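Side-chain contacts in integrase (Bovine immunodeficiency virus, PDB 3KKS), which probably inserts the DNA copy of the viral genome into host DNA, and is represented here by its catalytic core domain: residues A[31-36]-A[42-47]; A[19-22]-A[27-30]; A[47-52]-A[75-80]. All coordinates share one frame; numbering follows the deposited sequence.

Contact 1 of 3, residues A[31-36]-A[42-47]; sequences QVIPEE and ALCILQ
Gln31 and Ile33 of a strand face Cys44 and Gln47 of the helix that follows it. The axes of strand 31-33 and helix 42-47 come within 10.2 Å and run nearly antiparallel, at 160°. The closest backbone pair is Gln31 and Cys44, with their CA atoms 7.2 Å apart.

Cys44 meets the strand with its sulfur. SG is anti to its own carbonyl carbon (chi1 -74°) and points at the strand. Cys44 SG lies 3.6 Å from Ile33 CG2 and 4.1 Å from Gln31 CB, so one atom bridges two residues whose side chains leave the same face of the strand. Ile33 meets it with the CG2 methyl alone. Its longer branch starts between the backbone N and the carbonyl carbon and reaches away from the sulfur, leaving CG2 as the contact surface. Cys44 is buried and also rests on Trp18 of strand 15-22.

The two glutamines lie nearer the solvent. Each chain bends at chi2, and the two side chains cross at about a right angle. NE2 of Gln31 is 3.4 Å from OE1 of Gln47, with the amide planes turned 68° from each other. The firm polar partner of Gln47 OE1 is Arg51, one turn further along the helix.

Another side of the helix packs on helix 68-76, through Ala42 and Ile45. Strand 28-33 is an edge strand within the chain. Helix 38-51 leads from it over the sheet to strand 56-59, which runs parallel to strand 28-33. This is a beta-alpha-beta crossover of the RNase H-like integrase core fold.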
ATOM      1  N   GLN A  31       5.601   4.148   1.510  1.00 24.64           N
ATOM      2  CA  GLN A  31       6.899   4.734   1.207  1.00 26.95           C
ATOM      3  C   GLN A  31       6.788   6.246   1.311  1.00 25.44           C
ATOM      4  O   GLN A  31       5.814   6.822   0.838  1.00 25.30           O
ATOM      5  CB  GLN A  31       7.290   4.369  -0.228  1.00 29.41           C
ATOM      6  CG  GLN A  31       8.733   3.988  -0.432  1.00 39.77           C
ATOM      7  CD  GLN A  31       8.986   2.511  -0.191  1.00 43.24           C
ATOM      8  OE1 GLN A  31       8.794   2.004   0.913  1.00 46.28           O
ATOM      9  NE2 GLN A  31       9.422   1.813  -1.230  1.00 45.44           N
ATOM     10  N   VAL A  32       7.766   6.890   1.937  1.00 25.40           N
ATOM     11  CA  VAL A  32       7.752   8.349   2.028  1.00 26.55           C
ATOM     12  C   VAL A  32       8.179   8.886   0.659  1.00 27.18           C
ATOM     13  O   VAL A  32       9.093   8.341   0.046  1.00 28.35           O
ATOM     14  CB  VAL A  32       8.772   8.880   3.057  1.00 25.58           C
ATOM     15  CG1 VAL A  32       8.818  10.406   2.989  1.00 26.95           C
ATOM     16  CG2 VAL A  32       8.409   8.422   4.449  1.00 23.59           C
ATOM     17  N   ILE A  33       7.533   9.941   0.176  1.00 27.92           N
ATOM     18  CA  ILE A  33       7.922  10.513  -1.115  1.00 29.60           C
ATOM     19  C   ILE A  33       8.169  12.031  -1.016  1.00 32.12           C
ATOM     20  O   ILE A  33       7.532  12.723  -0.219  1.00 29.42           O
ATOM     21  CB  ILE A  33       6.866  10.218  -2.203  1.00 28.88           C
ATOM     22  CG1 ILE A  33       5.496  10.714  -1.760  1.00 25.27           C
ATOM     23  CG2 ILE A  33       6.815   8.711  -2.486  1.00 28.79           C
ATOM     24  CD1 ILE A  33       4.436  10.498  -2.787  1.00 28.08           C
ATOM     25  N   PRO A  34       9.110  12.557  -1.824  1.00 33.60           N
ATOM     26  CA  PRO A  34       9.492  13.973  -1.869  1.00 36.22           C
ATOM     27  C   PRO A  34       8.354  14.931  -2.185  1.00 37.95           C
ATOM     28  O   PRO A  34       8.267  16.019  -1.615  1.00 38.81           O
ATOM     29  CB  PRO A  34      10.569  14.005  -2.951  1.00 37.46           C
ATOM     30  CG  PRO A  34      11.168  12.653  -2.882  1.00 35.84           C
ATOM     31  CD  PRO A  34       9.942  11.781  -2.760  1.00 35.48           C
ATOM     32  N   GLU A  35       7.487  14.522  -3.103  1.00 39.43           N
ATOM     33  CA  GLU A  35       6.356  15.341  -3.510  1.00 40.24           C
ATOM     34  C   GLU A  35       5.355  14.474  -4.265  1.00 40.35           C
ATOM     35  O   GLU A  35       5.723  13.433  -4.817  1.00 41.86           O
ATOM     36  CB  GLU A  35       6.846  16.486  -4.398  1.00 40.65           C
ATOM     37  CG  GLU A  35       7.800  16.047  -5.502  1.00 42.25           C
ATOM     38  CD  GLU A  35       8.248  17.199  -6.394  1.00 44.14           C
ATOM     39  OE1 GLU A  35       9.096  16.968  -7.282  1.00 45.25           O
ATOM     40  OE2 GLU A  35       7.754  18.334  -6.213  1.00 45.81           O
ATOM     41  N   GLU A  36       4.093  14.896  -4.277  1.00 39.82           N
ATOM     42  CA  GLU A  36       3.038  14.151  -4.961  1.00 40.24           C
ATOM     43  C   GLU A  36       3.059  14.340  -6.469  1.00 39.68           C
ATOM     44  O   GLU A  36       2.326  15.170  -7.009  1.00 41.34           O
ATOM     45  CB  GLU A  36       1.665  14.562  -4.436  1.00 41.37           C
ATOM     46  CG  GLU A  36       1.230  13.846  -3.175  1.00 44.03           C
ATOM     47  CD  GLU A  36      -0.153  14.269  -2.729  1.00 45.26           C
ATOM     48  OE1 GLU A  36      -0.284  15.390  -2.184  1.00 46.09           O
ATOM     49  OE2 GLU A  36      -1.104  13.484  -2.935  1.00 45.04           O
ATOM     50  N   ALA A  42       5.261   6.507  -9.878  1.00 25.21           N
ATOM     51  CA  ALA A  42       5.794   5.472 -10.758  1.00 23.81           C
ATOM     52  C   ALA A  42       6.914   4.709 -10.060  1.00 24.32           C
ATOM     53  O   ALA A  42       7.005   3.487 -10.167  1.00 26.31           O
ATOM     54  CB  ALA A  42       6.308   6.095 -12.041  1.00 23.16           C
ATOM     55  N   LEU A  43       7.774   5.434  -9.353  1.00 24.58           N
ATOM     56  CA  LEU A  43       8.876   4.812  -8.626  1.00 24.93           C
ATOM     57  C   LEU A  43       8.289   3.854  -7.575  1.00 24.65           C
ATOM     58  O   LEU A  43       8.765   2.730  -7.411  1.00 25.26           O
ATOM     59  CB  LEU A  43       9.723   5.898  -7.955  1.00 23.71           C
ATOM     60  CG  LEU A  43      11.093   6.237  -8.556  1.00 27.44           C
ATOM     61  CD1 LEU A  43      11.121   5.914 -10.026  1.00 23.96           C
ATOM     62  CD2 LEU A  43      11.412   7.703  -8.310  1.00 26.67           C
ATOM     63  N   CYS A  44       7.246   4.306  -6.881  1.00 22.61           N
ATOM     64  CA  CYS A  44       6.583   3.493  -5.871  1.00 23.05           C
ATOM     65  C   CYS A  44       5.992   2.212  -6.460  1.00 22.21           C
ATOM     66  O   CYS A  44       6.123   1.140  -5.872  1.00 20.44           O
ATOM     67  CB  CYS A  44       5.482   4.296  -5.180  1.00 23.65           C
ATOM     68  SG  CYS A  44       6.101   5.528  -4.013  1.00 24.28           S
ATOM     69  N   ILE A  45       5.342   2.325  -7.616  1.00 23.71           N
ATOM     70  CA  ILE A  45       4.753   1.156  -8.270  1.00 24.98           C
ATOM     71  C   ILE A  45       5.839   0.166  -8.686  1.00 23.95           C
ATOM     72  O   ILE A  45       5.672  -1.038  -8.541  1.00 23.68           O
ATOM     73  CB  ILE A  45       3.937   1.556  -9.524  1.00 25.42           C
ATOM     74  CG1 ILE A  45       2.726   2.401  -9.120  1.00 25.16           C
ATOM     75  CG2 ILE A  45       3.468   0.311 -10.264  1.00 22.93           C
ATOM     76  CD1 ILE A  45       1.913   2.897 -10.309  1.00 25.36           C
ATOM     77  N   LEU A  46       6.947   0.675  -9.213  1.00 25.71           N
ATOM     78  CA  LEU A  46       8.050  -0.190  -9.629  1.00 25.52           C
ATOM     79  C   LEU A  46       8.615  -0.953  -8.437  1.00 25.15           C
ATOM     80  O   LEU A  46       8.967  -2.128  -8.563  1.00 27.04           O
ATOM     81  CB  LEU A  46       9.144   0.631 -10.323  1.00 23.00           C
ATOM     82  CG  LEU A  46       8.808   0.993 -11.782  1.00 24.27           C
ATOM     83  CD1 LEU A  46       9.775   2.027 -12.309  1.00 23.41           C
ATOM     84  CD2 LEU A  46       8.846  -0.254 -12.649  1.00 23.86           C
ATOM     85  N   GLN A  47       8.694  -0.287  -7.284  1.00 25.73           N
ATOM     86  CA  GLN A  47       9.179  -0.917  -6.052  1.00 27.27           C
ATOM     87  C   GLN A  47       8.189  -1.995  -5.603  1.00 26.26           C
ATOM     88  O   GLN A  47       8.576  -3.083  -5.184  1.00 24.61           O
ATOM     89  CB  GLN A  47       9.298   0.112  -4.926  1.00 29.69           C
ATOM     90  CG  GLN A  47      10.487   1.066  -4.996  1.00 35.71           C
ATOM     91  CD  GLN A  47      11.701   0.561  -4.220  1.00 37.84           C
ATOM     92  OE1 GLN A  47      11.568   0.015  -3.122  1.00 37.77           O
ATOM     93  NE2 GLN A  47      12.890   0.760  -4.783  1.00 38.04           N
TER

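Contact 2 of 3, residues A[19-22]-A[27-30]; sequences VAVE and LVEA
Val19 meets Ala30 where strands 19-22 and 28-30 run antiparallel, their axes 4.6 Å apart at closest, at 163°. Val19 with Ala30 and Val21 with Val28 are non-hydrogen-bonded pairs. Ala20 with Glu29 is the hydrogen-bonded pair between them: Ala20 N reaches Glu29 O at 2.7 Å, and Glu29 N reaches Ala20 O at 2.8 Å. Nearer the turn, Glu22 N gives a third bond to Leu27 O at 2.9 Å.

Val19, Val21, Val28 and Ala30 share one face. Val19 splits its two methyls between two partners on the other strand. Val19 CG1, anti to its backbone N (chi1 178°), meets Val28 CG1 at 4.1 Å. Val19 CG2 lies 4.0 Å from Ala30 CB. Val21 is looser, with CG2 at 4.4 Å from CG2 of Val28. Helices 89-109 and 116-129 close over this apolar face, with Ala98 against Val21 and Val28, and Leu124 against Val28 and Ala30.

Ala20 and Glu29 point to the opposite face, where Trp5 touches both. The Glu29 chain bends at chi2 and its carboxylate leads away from the neighbouring strand. Glu29 OE2 is hydrogen-bonded to the hydroxyl of Tyr52, while Ala30 N gives a weak bond to Glu29 OE1 at 3.3 Å.

Glu22 stays close to the turn. Its carboxylate bonds to Ser25 OG through OE2 and to the backbone N of Asn24 through OE1. Ser25 OG is also bonded to Leu27 N. The buried carboxylate thus has partners on both oxygens and ties the turn to the strand end. The arrangement is a beta hairpin, formed by strands 15-22 and 28-33 at one side of the central sheet of the RNase H-like fold.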
ATOM      1  N   VAL A  19       0.817   4.987  -0.001  1.00 22.46           N
ATOM      2  CA  VAL A  19       0.390   3.772   0.684  1.00 20.68           C
ATOM      3  C   VAL A  19      -0.375   2.796  -0.203  1.00 21.80           C
ATOM      4  O   VAL A  19      -1.336   3.165  -0.872  1.00 23.40           O
ATOM      5  CB  VAL A  19      -0.522   4.127   1.889  1.00 22.79           C
ATOM      6  CG1 VAL A  19      -1.015   2.848   2.575  1.00 21.72           C
ATOM      7  CG2 VAL A  19       0.229   5.015   2.878  1.00 19.29           C
ATOM      8  N   ALA A  20       0.039   1.536  -0.198  1.00 21.55           N
ATOM      9  CA  ALA A  20      -0.657   0.527  -0.989  1.00 20.08           C
ATOM     10  C   ALA A  20      -1.091  -0.602  -0.069  1.00 19.94           C
ATOM     11  O   ALA A  20      -0.320  -1.055   0.774  1.00 19.59           O
ATOM     12  CB  ALA A  20       0.248  -0.015  -2.108  1.00 17.18           C
ATOM     13  N   VAL A  21      -2.334  -1.050  -0.225  1.00 21.09           N
ATOM     14  CA  VAL A  21      -2.850  -2.134   0.593  1.00 21.78           C
ATOM     15  C   VAL A  21      -3.311  -3.286  -0.278  1.00 23.76           C
ATOM     16  O   VAL A  21      -4.066  -3.085  -1.234  1.00 25.07           O
ATOM     17  CB  VAL A  21      -4.046  -1.678   1.457  1.00 21.36           C
ATOM     18  CG1 VAL A  21      -4.555  -2.852   2.307  1.00 17.94           C
ATOM     19  CG2 VAL A  21      -3.629  -0.507   2.340  1.00 19.49           C
ATOM     20  N   GLU A  22      -2.857  -4.494   0.039  1.00 22.90           N
ATOM     21  CA  GLU A  22      -3.277  -5.656  -0.731  1.00 25.00           C
ATOM     22  C   GLU A  22      -4.607  -6.070  -0.106  1.00 25.18           C
ATOM     23  O   GLU A  22      -4.659  -6.440   1.060  1.00 25.80           O
ATOM     24  CB  GLU A  22      -2.234  -6.769  -0.629  1.00 25.87           C
ATOM     25  CG  GLU A  22      -2.347  -7.824  -1.723  1.00 28.54           C
ATOM     26  CD  GLU A  22      -3.203  -9.007  -1.315  1.00 27.94           C
ATOM     27  OE1 GLU A  22      -4.162  -9.326  -2.038  1.00 28.15           O
ATOM     28  OE2 GLU A  22      -2.905  -9.621  -0.272  1.00 29.65           O
ATOM     29  N   LEU A  27      -2.224  -6.810   3.772  1.00 22.93           N
ATOM     30  CA  LEU A  27      -0.812  -6.459   3.901  1.00 23.05           C
ATOM     31  C   LEU A  27      -0.635  -5.015   3.463  1.00 23.03           C
ATOM     32  O   LEU A  27      -1.177  -4.601   2.438  1.00 25.45           O
ATOM     33  CB  LEU A  27       0.053  -7.376   3.023  1.00 25.20           C
ATOM     34  CG  LEU A  27       1.544  -7.535   3.366  1.00 25.13           C
ATOM     35  CD1 LEU A  27       2.210  -8.430   2.342  1.00 27.86           C
ATOM     36  CD2 LEU A  27       2.230  -6.204   3.365  1.00 28.27           C
ATOM     37  N   VAL A  28       0.131  -4.248   4.227  1.00 22.46           N
ATOM     38  CA  VAL A  28       0.345  -2.850   3.887  1.00 22.23           C
ATOM     39  C   VAL A  28       1.764  -2.561   3.437  1.00 23.56           C
ATOM     40  O   VAL A  28       2.725  -3.096   3.995  1.00 24.78           O
ATOM     41  CB  VAL A  28       0.051  -1.923   5.088  1.00 21.76           C
ATOM     42  CG1 VAL A  28       0.179  -0.450   4.656  1.00 20.94           C
ATOM     43  CG2 VAL A  28      -1.342  -2.198   5.632  1.00 19.69           C
ATOM     44  N   GLU A  29       1.873  -1.718   2.416  1.00 24.16           N
ATOM     45  CA  GLU A  29       3.154  -1.272   1.882  1.00 23.55           C
ATOM     46  C   GLU A  29       3.063   0.241   1.803  1.00 23.61           C
ATOM     47  O   GLU A  29       2.037   0.780   1.387  1.00 24.03           O
ATOM     48  CB  GLU A  29       3.401  -1.832   0.494  1.00 27.66           C
ATOM     49  CG  GLU A  29       4.474  -2.887   0.466  1.00 32.61           C
ATOM     50  CD  GLU A  29       5.699  -2.500   1.281  1.00 37.31           C
ATOM     51  OE1 GLU A  29       6.219  -1.371   1.106  1.00 36.96           O
ATOM     52  OE2 GLU A  29       6.141  -3.339   2.096  1.00 39.55           O
ATOM     53  N   ALA A  30       4.118   0.930   2.211  1.00 21.42           N
ATOM     54  CA  ALA A  30       4.103   2.387   2.188  1.00 23.26           C
ATOM     55  C   ALA A  30       5.502   2.899   1.945  1.00 23.79           C
ATOM     56  O   ALA A  30       6.476   2.180   2.165  1.00 23.43           O
ATOM     57  CB  ALA A  30       3.557   2.938   3.516  1.00 19.36           C
TER

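Contact 3 of 3, residues A[47-52]-A[75-80]; sequences QLIQRY and KYLGIT
Ile49 meets Leu77 and Ile79 without any flat group between them; the flat groups belong to the far side of its helix. There the Arg51 guanidinium has Gln50 CD over one face, 4.0 Å above the plane and displaced toward the rim. Arg51 NH2 donates to Gln47 OE1 at 2.8 Å, one turn back, with the oxygen 28° out of the guanidinium plane. A weak bond from Arg51 NE reaches the same oxygen.

The contact itself joins two helix ends on one side of the RNase H-like core. Tyr52 follows helix 38-51. Leu77 follows helix 68-76, which closes in a Schellman motif: Gly78, with positive phi, is its C' residue, and Gly78 N bonds to Lys75 O. This turn brings Leu77 and Ile79 round to the same neighbour.

The packing is entirely apolar. Ile49 lies alongside both partners, its side chain running opposite to theirs. Ile79 goes on to touch Val54 and Leu57, reaching strand 56-59. Ile49 divides its branches between the two: its CG2 methyl lies 4.0 Å from Leu77 CD2, and its CG1 lies 3.7 Å from Ile79 CD1.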
ATOM      1  N   GLN A  47       8.694  -0.287  -7.284  1.00 25.73           N
ATOM      2  CA  GLN A  47       9.179  -0.917  -6.052  1.00 27.27           C
ATOM      3  C   GLN A  47       8.189  -1.995  -5.603  1.00 26.26           C
ATOM      4  O   GLN A  47       8.576  -3.083  -5.184  1.00 24.61           O
ATOM      5  CB  GLN A  47       9.298   0.112  -4.926  1.00 29.69           C
ATOM      6  CG  GLN A  47      10.487   1.066  -4.996  1.00 35.71           C
ATOM      7  CD  GLN A  47      11.701   0.561  -4.220  1.00 37.84           C
ATOM      8  OE1 GLN A  47      11.568   0.015  -3.122  1.00 37.77           O
ATOM      9  NE2 GLN A  47      12.890   0.760  -4.783  1.00 38.04           N
ATOM     10  N   LEU A  48       6.900  -1.675  -5.682  1.00 25.94           N
ATOM     11  CA  LEU A  48       5.855  -2.609  -5.281  1.00 25.86           C
ATOM     12  C   LEU A  48       5.873  -3.851  -6.165  1.00 26.81           C
ATOM     13  O   LEU A  48       5.807  -4.978  -5.675  1.00 25.19           O
ATOM     14  CB  LEU A  48       4.481  -1.947  -5.387  1.00 25.86           C
ATOM     15  CG  LEU A  48       3.361  -2.724  -4.691  1.00 25.76           C
ATOM     16  CD1 LEU A  48       3.535  -2.618  -3.170  1.00 19.37           C
ATOM     17  CD2 LEU A  48       2.015  -2.169  -5.105  1.00 24.40           C
ATOM     18  N   ILE A  49       5.963  -3.627  -7.470  1.00 26.55           N
ATOM     19  CA  ILE A  49       5.978  -4.713  -8.441  1.00 31.03           C
ATOM     20  C   ILE A  49       7.274  -5.513  -8.300  1.00 30.56           C
ATOM     21  O   ILE A  49       7.331  -6.690  -8.638  1.00 33.24           O
ATOM     22  CB  ILE A  49       5.812  -4.134  -9.884  1.00 33.35           C
ATOM     23  CG1 ILE A  49       4.775  -4.947 -10.654  1.00 34.72           C
ATOM     24  CG2 ILE A  49       7.155  -4.088 -10.616  1.00 34.69           C
ATOM     25  CD1 ILE A  49       5.170  -6.385 -10.892  1.00 38.75           C
ATOM     26  N   GLN A  50       8.298  -4.863  -7.761  1.00 32.09           N
ATOM     27  CA  GLN A  50       9.611  -5.472  -7.532  1.00 32.31           C
ATOM     28  C   GLN A  50       9.556  -6.473  -6.378  1.00 32.41           C
ATOM     29  O   GLN A  50      10.100  -7.574  -6.461  1.00 33.00           O
ATOM     30  CB  GLN A  50      10.624  -4.367  -7.192  1.00 32.71           C
ATOM     31  CG  GLN A  50      11.916  -4.810  -6.494  1.00 32.05           C
ATOM     32  CD  GLN A  50      12.634  -3.646  -5.794  1.00 36.71           C
ATOM     33  OE1 GLN A  50      12.760  -2.540  -6.344  1.00 35.96           O
ATOM     34  NE2 GLN A  50      13.112  -3.892  -4.577  1.00 37.54           N
ATOM     35  N   ARG A  51       8.889  -6.073  -5.300  1.00 31.30           N
ATOM     36  CA  ARG A  51       8.780  -6.889  -4.099  1.00 30.46           C
ATOM     37  C   ARG A  51       7.595  -7.855  -4.036  1.00 28.56           C
ATOM     38  O   ARG A  51       7.705  -8.940  -3.478  1.00 28.32           O
ATOM     39  CB  ARG A  51       8.732  -5.969  -2.877  1.00 33.72           C
ATOM     40  CG  ARG A  51       9.821  -4.902  -2.875  1.00 38.82           C
ATOM     41  CD  ARG A  51       9.688  -3.938  -1.695  1.00 42.75           C
ATOM     42  NE  ARG A  51      10.697  -2.877  -1.738  1.00 47.31           N
ATOM     43  CZ  ARG A  51      12.007  -3.093  -1.783  1.00 48.97           C
ATOM     44  NH1 ARG A  51      12.473  -4.335  -1.785  1.00 51.81           N
ATOM     45  NH2 ARG A  51      12.854  -2.073  -1.832  1.00 52.89           N
ATOM     46  N   TYR A  52       6.469  -7.472  -4.617  1.00 25.42           N
ATOM     47  CA  TYR A  52       5.277  -8.301  -4.548  1.00 23.61           C
ATOM     48  C   TYR A  52       4.676  -8.623  -5.909  1.00 23.75           C
ATOM     49  O   TYR A  52       5.181  -8.215  -6.950  1.00 22.04           O
ATOM     50  CB  TYR A  52       4.215  -7.571  -3.722  1.00 24.69           C
ATOM     51  CG  TYR A  52       4.666  -7.160  -2.337  1.00 24.97           C
ATOM     52  CD1 TYR A  52       4.495  -8.013  -1.250  1.00 24.00           C
ATOM     53  CD2 TYR A  52       5.244  -5.913  -2.110  1.00 22.23           C
ATOM     54  CE1 TYR A  52       4.879  -7.639   0.030  1.00 22.92           C
ATOM     55  CE2 TYR A  52       5.634  -5.527  -0.831  1.00 23.17           C
ATOM     56  CZ  TYR A  52       5.447  -6.397   0.233  1.00 23.58           C
ATOM     57  OH  TYR A  52       5.817  -6.037   1.504  1.00 25.49           O
ATOM     58  N   LYS A  75       0.498  -0.730 -18.180  1.00 37.04           N
ATOM     59  CA  LYS A  75       0.348  -1.547 -19.381  1.00 40.45           C
ATOM     60  C   LYS A  75       1.664  -2.275 -19.617  1.00 40.81           C
ATOM     61  O   LYS A  75       1.679  -3.456 -19.955  1.00 42.13           O
ATOM     62  CB  LYS A  75      -0.012  -0.670 -20.584  1.00 41.75           C
ATOM     63  CG  LYS A  75      -1.444  -0.165 -20.528  1.00 42.86           C
ATOM     64  CD  LYS A  75      -1.723   0.927 -21.541  1.00 45.20           C
ATOM     65  CE  LYS A  75      -3.149   1.441 -21.377  1.00 45.09           C
ATOM     66  NZ  LYS A  75      -3.492   2.518 -22.340  1.00 47.71           N
ATOM     67  N   TYR A  76       2.767  -1.565 -19.412  1.00 41.67           N
ATOM     68  CA  TYR A  76       4.092  -2.139 -19.579  1.00 43.16           C
ATOM     69  C   TYR A  76       4.329  -3.273 -18.585  1.00 42.54           C
ATOM     70  O   TYR A  76       4.941  -4.283 -18.926  1.00 43.10           O
ATOM     71  CB  TYR A  76       5.161  -1.058 -19.388  1.00 47.00           C
ATOM     72  CG  TYR A  76       6.549  -1.616 -19.176  1.00 51.80           C
ATOM     73  CD1 TYR A  76       7.146  -2.426 -20.142  1.00 53.76           C
ATOM     74  CD2 TYR A  76       7.253  -1.367 -17.994  1.00 52.84           C
ATOM     75  CE1 TYR A  76       8.404  -2.982 -19.937  1.00 55.99           C
ATOM     76  CE2 TYR A  76       8.516  -1.919 -17.779  1.00 55.50           C
ATOM     77  CZ  TYR A  76       9.085  -2.726 -18.756  1.00 56.67           C
ATOM     78  OH  TYR A  76      10.327  -3.287 -18.562  1.00 58.54           O
ATOM     79  N   LEU A  77       3.845  -3.100 -17.356  1.00 40.66           N
ATOM     80  CA  LEU A  77       4.012  -4.106 -16.311  1.00 38.32           C
ATOM     81  C   LEU A  77       2.883  -5.134 -16.311  1.00 38.76           C
ATOM     82  O   LEU A  77       2.804  -5.978 -15.423  1.00 39.89           O
ATOM     83  CB  LEU A  77       4.080  -3.426 -14.940  1.00 36.52           C
ATOM     84  CG  LEU A  77       5.251  -2.480 -14.670  1.00 36.20           C
ATOM     85  CD1 LEU A  77       4.955  -1.638 -13.440  1.00 36.80           C
ATOM     86  CD2 LEU A  77       6.539  -3.283 -14.485  1.00 34.54           C
ATOM     87  N   GLY A  78       2.011  -5.063 -17.311  1.00 39.36           N
ATOM     88  CA  GLY A  78       0.897  -5.993 -17.386  1.00 37.86           C
ATOM     89  C   GLY A  78       0.020  -5.934 -16.151  1.00 37.51           C
ATOM     90  O   GLY A  78      -0.361  -6.967 -15.602  1.00 39.85           O
ATOM     91  N   ILE A  79      -0.302  -4.724 -15.708  1.00 35.36           N
ATOM     92  CA  ILE A  79      -1.136  -4.533 -14.527  1.00 33.45           C
ATOM     93  C   ILE A  79      -2.469  -3.885 -14.891  1.00 32.09           C
ATOM     94  O   ILE A  79      -2.509  -2.868 -15.568  1.00 31.82           O
ATOM     95  CB  ILE A  79      -0.431  -3.630 -13.486  1.00 30.82           C
ATOM     96  CG1 ILE A  79       0.798  -4.341 -12.917  1.00 31.70           C
ATOM     97  CG2 ILE A  79      -1.393  -3.273 -12.368  1.00 31.50           C
ATOM     98  CD1 ILE A  79       1.626  -3.464 -12.000  1.00 28.75           C
ATOM     99  N   THR A  80      -3.560  -4.480 -14.441  1.00 32.77           N
ATOM    100  CA  THR A  80      -4.867  -3.913 -14.718  1.00 34.00           C
ATOM    101  C   THR A  80      -5.005  -2.697 -13.818  1.00 34.72           C
ATOM    102  O   THR A  80      -4.748  -2.777 -12.620  1.00 36.08           O
ATOM    103  CB  THR A  80      -5.977  -4.906 -14.395  1.00 32.89           C
ATOM    104  OG1 THR A  80      -5.738  -6.122 -15.108  1.00 35.12           O
ATOM    105  CG2 THR A  80      -7.330  -4.344 -14.802  1.00 35.98           C
TER

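In the fold
From the N terminus, contact 2 closes first, across the four-residue turn between strands 15-22 and 28-33. The same strand then runs into contact 1, which closes the short connection into helix 38-51. Contact 3 starts on Gln47, shared with contact 1, and closes the longest loop, through strand 56-59 to the end of helix 68-76. The three follow in series; none nests in or crosses another. They still touch in space. Leu77 of contact 3 packs on Ile45 and Leu46 of contact 1. Leu48 of contact 3 packs on Ala20 and Glu29 of contact 2. Helix 38-51 thus links the hairpin side of the sheet to helix 68-76.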